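Haloacid dehalogenase/epoxide hydrolase family (Corynebacterium glutamicum ATCC 13032, PDB 2PR7) is uncharacterised but probably acts as a metal-dependent hydrolase of the haloacid dehalogenase (HAD) superfamily. Local coordinates at residues 36-44 against 73-83. Sequence-based numbering, arbitrary orientation.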
loop_
_atom_site.group_PDB
_atom_site.type_symbol
_atom_site.label_atom_id
_atom_site.label_comp_id
_atom_site.label_asym_id
_atom_site.label_seq_id
_atom_site.Cartn_x
_atom_site.Cartn_y
_atom_site.Cartn_z
ATOM N N GLY A 36 -5.649 -7.110 -4.676
ATOM C CA GLY A 36 -6.285 -6.355 -3.608
ATOM C C GLY A 36 -5.379 -5.236 -3.120
ATOM O O GLY A 36 -4.167 -5.378 -3.106
ATOM N N THR A 37 -5.976 -4.101 -2.780
ATOM C CA THR A 37 -5.211 -2.908 -2.453
ATOM C C THR A 37 -5.656 -2.315 -1.141
ATOM O O THR A 37 -6.844 -2.129 -0.895
ATOM C CB THR A 37 -5.315 -1.847 -3.564
ATOM O OG1 THR A 37 -6.693 -1.559 -3.886
ATOM C CG2 THR A 37 -4.625 -2.363 -4.795
ATOM N N VAL A 38 -4.676 -2.045 -0.274
ATOM C CA VAL A 38 -4.918 -1.441 1.034
ATOM C C VAL A 38 -3.938 -0.306 1.260
ATOM O O VAL A 38 -2.747 -0.447 0.970
ATOM C CB VAL A 38 -4.737 -2.449 2.188
ATOM C CG1 VAL A 38 -5.107 -1.791 3.522
ATOM C CG2 VAL A 38 -5.569 -3.617 1.983
ATOM N N ILE A 39 -4.426 0.819 1.770
ATOM C CA ILE A 39 -3.566 1.868 2.288
ATOM C C ILE A 39 -3.448 1.580 3.770
ATOM O O ILE A 39 -4.465 1.460 4.469
ATOM C CB ILE A 39 -4.141 3.287 2.072
ATOM C CG1 ILE A 39 -4.162 3.624 0.578
ATOM C CG2 ILE A 39 -3.339 4.312 2.869
ATOM C CD1 ILE A 39 -4.799 4.929 0.201
ATOM N N LEU A 40 -2.209 1.421 4.224
ATOM C CA LEU A 40 -1.906 1.189 5.650
ATOM C C LEU A 40 -1.046 2.350 6.061
ATOM O O LEU A 40 0.125 2.464 5.655
ATOM C CB LEU A 40 -1.190 -0.122 5.932
ATOM C CG LEU A 40 -0.837 -0.476 7.382
ATOM C CD1 LEU A 40 -2.115 -0.650 8.226
ATOM C CD2 LEU A 40 0.029 -1.705 7.418
ATOM N N SER A 41 -1.626 3.233 6.868
ATOM C CA SER A 41 -0.966 4.468 7.208
ATOM C C SER A 41 -0.837 4.659 8.723
ATOM O O SER A 41 -1.821 4.455 9.456
ATOM C CB SER A 41 -1.798 5.605 6.624
ATOM O OG SER A 41 -1.351 6.889 7.019
ATOM N N ASN A 42 0.327 5.134 9.173
ATOM C CA ASN A 42 0.503 5.530 10.557
ATOM C C ASN A 42 0.030 6.984 10.596
ATOM O O ASN A 42 0.764 7.868 10.177
ATOM C CB ASN A 42 1.958 5.444 11.007
ATOM C CG ASN A 42 2.383 4.014 11.390
ATOM O OD1 ASN A 42 1.604 3.071 11.307
ATOM N ND2 ASN A 42 3.641 3.858 11.828
ATOM N N ASP A 43 -1.172 7.213 11.104
ATOM C CA ASP A 43 -1.854 8.502 11.000
ATOM C C ASP A 43 -2.886 8.465 12.127
ATOM O O ASP A 43 -3.406 7.395 12.444
ATOM C CB ASP A 43 -2.564 8.665 9.659
ATOM C CG ASP A 43 -3.204 10.054 9.494
ATOM O OD1 ASP A 43 -2.541 10.961 8.923
ATOM O OD2 ASP A 43 -4.342 10.294 9.931
ATOM N N PRO A 44 -3.134 9.604 12.774
ATOM C CA PRO A 44 -4.131 9.609 13.860
ATOM C C PRO A 44 -5.535 9.235 13.418
ATOM O O PRO A 44 -6.390 8.870 14.260
ATOM C CB PRO A 44 -4.109 11.064 14.335
ATOM C CG PRO A 44 -2.914 11.665 13.778
ATOM C CD PRO A 44 -2.453 10.904 12.623
ATOM N N GLU A 73 0.390 0.056 15.043
ATOM C CA GLU A 73 1.056 0.824 14.029
ATOM C C GLU A 73 2.191 0.029 13.372
ATOM O O GLU A 73 2.751 -0.882 13.957
ATOM C CB GLU A 73 1.603 2.134 14.584
ATOM C CG GLU A 73 2.583 1.994 15.698
ATOM C CD GLU A 73 2.869 3.340 16.390
ATOM O OE1 GLU A 73 2.244 4.371 16.056
ATOM O OE2 GLU A 73 3.727 3.352 17.295
ATOM N N LYS A 74 2.530 0.401 12.153
ATOM C CA LYS A 74 3.715 -0.145 11.515
ATOM C C LYS A 74 4.872 0.316 12.377
ATOM O O LYS A 74 4.855 1.449 12.838
ATOM C CB LYS A 74 3.854 0.425 10.102
ATOM C CG LYS A 74 2.677 0.090 9.179
ATOM C CD LYS A 74 2.826 0.741 7.812
ATOM C CE LYS A 74 2.682 2.261 7.810
ATOM N NZ LYS A 74 2.817 2.900 6.520
ATOM N N PRO A 75 5.919 -0.501 12.517
ATOM C CA PRO A 75 6.171 -1.807 11.888
ATOM C C PRO A 75 5.638 -3.065 12.588
ATOM O O PRO A 75 6.017 -4.171 12.215
ATOM C CB PRO A 75 7.706 -1.828 11.779
ATOM C CG PRO A 75 8.118 -1.131 13.033
ATOM C CD PRO A 75 7.121 -0.015 13.213
ATOM N N GLU A 76 4.720 -2.910 13.534
ATOM C CA GLU A 76 4.199 -4.061 14.290
ATOM C C GLU A 76 3.553 -5.057 13.366
ATOM O O GLU A 76 2.795 -4.661 12.455
ATOM C CB GLU A 76 3.147 -3.639 15.312
ATOM C CG GLU A 76 3.632 -2.635 16.340
ATOM C CD GLU A 76 2.582 -2.349 17.381
ATOM O OE1 GLU A 76 2.661 -2.970 18.459
ATOM O OE2 GLU A 76 1.670 -1.538 17.127
ATOM N N GLU A 77 3.849 -6.340 13.580
ATOM C CA GLU A 77 3.279 -7.400 12.753
ATOM C C GLU A 77 1.744 -7.287 12.695
ATOM O O GLU A 77 1.144 -7.506 11.655
ATOM C CB GLU A 77 3.706 -8.772 13.272
ATOM C CG GLU A 77 3.064 -9.903 12.523
ATOM C CD GLU A 77 3.656 -11.261 12.888
ATOM O OE1 GLU A 77 4.831 -11.302 13.308
ATOM O OE2 GLU A 77 2.941 -12.278 12.715
ATOM N N ALA A 78 1.119 -6.969 13.829
ATOM C CA ALA A 78 -0.345 -6.779 13.903
ATOM C C ALA A 78 -0.935 -5.777 12.898
ATOM O O ALA A 78 -2.057 -5.962 12.400
ATOM C CB ALA A 78 -0.768 -6.438 15.338
ATOM N N ALA A 79 -0.168 -4.735 12.580
ATOM C CA ALA A 79 -0.594 -3.728 11.625
ATOM C C ALA A 79 -0.611 -4.381 10.250
ATOM O O ALA A 79 -1.579 -4.248 9.486
ATOM C CB ALA A 79 0.349 -2.547 11.663
ATOM N N PHE A 80 0.469 -5.074 9.891
ATOM C CA PHE A 80 0.489 -5.772 8.586
ATOM C C PHE A 80 -0.577 -6.847 8.462
ATOM O O PHE A 80 -1.217 -6.978 7.404
ATOM C CB PHE A 80 1.884 -6.334 8.292
ATOM C CG PHE A 80 2.962 -5.288 8.310
ATOM C CD1 PHE A 80 2.852 -4.170 7.519
ATOM C CD2 PHE A 80 4.055 -5.390 9.139
ATOM C CE1 PHE A 80 3.812 -3.199 7.523
ATOM C CE2 PHE A 80 5.015 -4.403 9.160
ATOM C CZ PHE A 80 4.872 -3.301 8.357
ATOM N N GLN A 81 -0.784 -7.580 9.560
ATOM C CA GLN A 81 -1.792 -8.630 9.634
ATOM C C GLN A 81 -3.175 -8.055 9.401
ATOM O O GLN A 81 -4.004 -8.664 8.712
ATOM C CB GLN A 81 -1.737 -9.327 10.992
ATOM C CG GLN A 81 -2.654 -10.546 11.101
ATOM C CD GLN A 81 -2.234 -11.670 10.196
ATOM O OE1 GLN A 81 -2.876 -11.928 9.186
ATOM N NE2 GLN A 81 -1.142 -12.331 10.534
ATOM N N ALA A 82 -3.435 -6.872 9.951
ATOM C CA ALA A 82 -4.744 -6.240 9.790
ATOM C C ALA A 82 -4.965 -5.884 8.321
ATOM O O ALA A 82 -6.066 -6.026 7.765
ATOM C CB ALA A 82 -4.840 -4.980 10.666
ATOM N N ALA A 83 -3.895 -5.399 7.680
ATOM C CA ALA A 83 -3.985 -5.010 6.276
ATOM C C ALA A 83 -4.258 -6.231 5.384
ATOM O O ALA A 83 -5.167 -6.212 4.539
ATOM C CB ALA A 83 -2.701 -4.331 5.860
HETATM O O HOH W 1 2.741 5.593 7.610
#
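Leu-40 of strand 36-41 points into helix 77-83, its CD2 meeting CD1 of the Phe-80 ring obliquely at 3.7 Å and lying 4.1 Å from CB of Ala-83. With CG anti to the backbone N (chi1 -179°), the isobutyl group reaches the helix, and both its methyls abut the carbonyl oxygen of Ala-79. Two residues earlier, Val-38 packs its CG1 on the strand-facing CB of Ala-83; the segment axes of strand 36-41 and helix 77-83 pass 9.4 Å apart, nearly antiparallel. Lys-74 slides past Leu-40 in the opposite direction, CG against CD2, and a bend at chi3 (-69°) brings its ammonium to the carbonyl of Leu-40, NZ to O 2.9 Å, tilted from the carbonyl plane. A water bridges NZ to the backbone N of Asn-42, and Asp-98 adds a salt bridge. At the outer edge the amide of Asn-42 grips the backbone of Lys-74 twice: OD1 accepts from Lys-74 N (2.9 Å) in the carbonyl plane, on a lone pair, while ND2 donates to Lys-74 O (2.9 Å) almost straight, at 167°. The two bonds fix the rotation of the amide just before the cis peptide bond to Pro-75. The calcium ion nearby, held by Asp-8, Ala-10 and Asp-99, probably occupies the family's magnesium site; a lysine beside it at a parallel strand's C-terminal end characterises the HAD Rossmann-like fold, and Lys-74 is probably its motif III lysine.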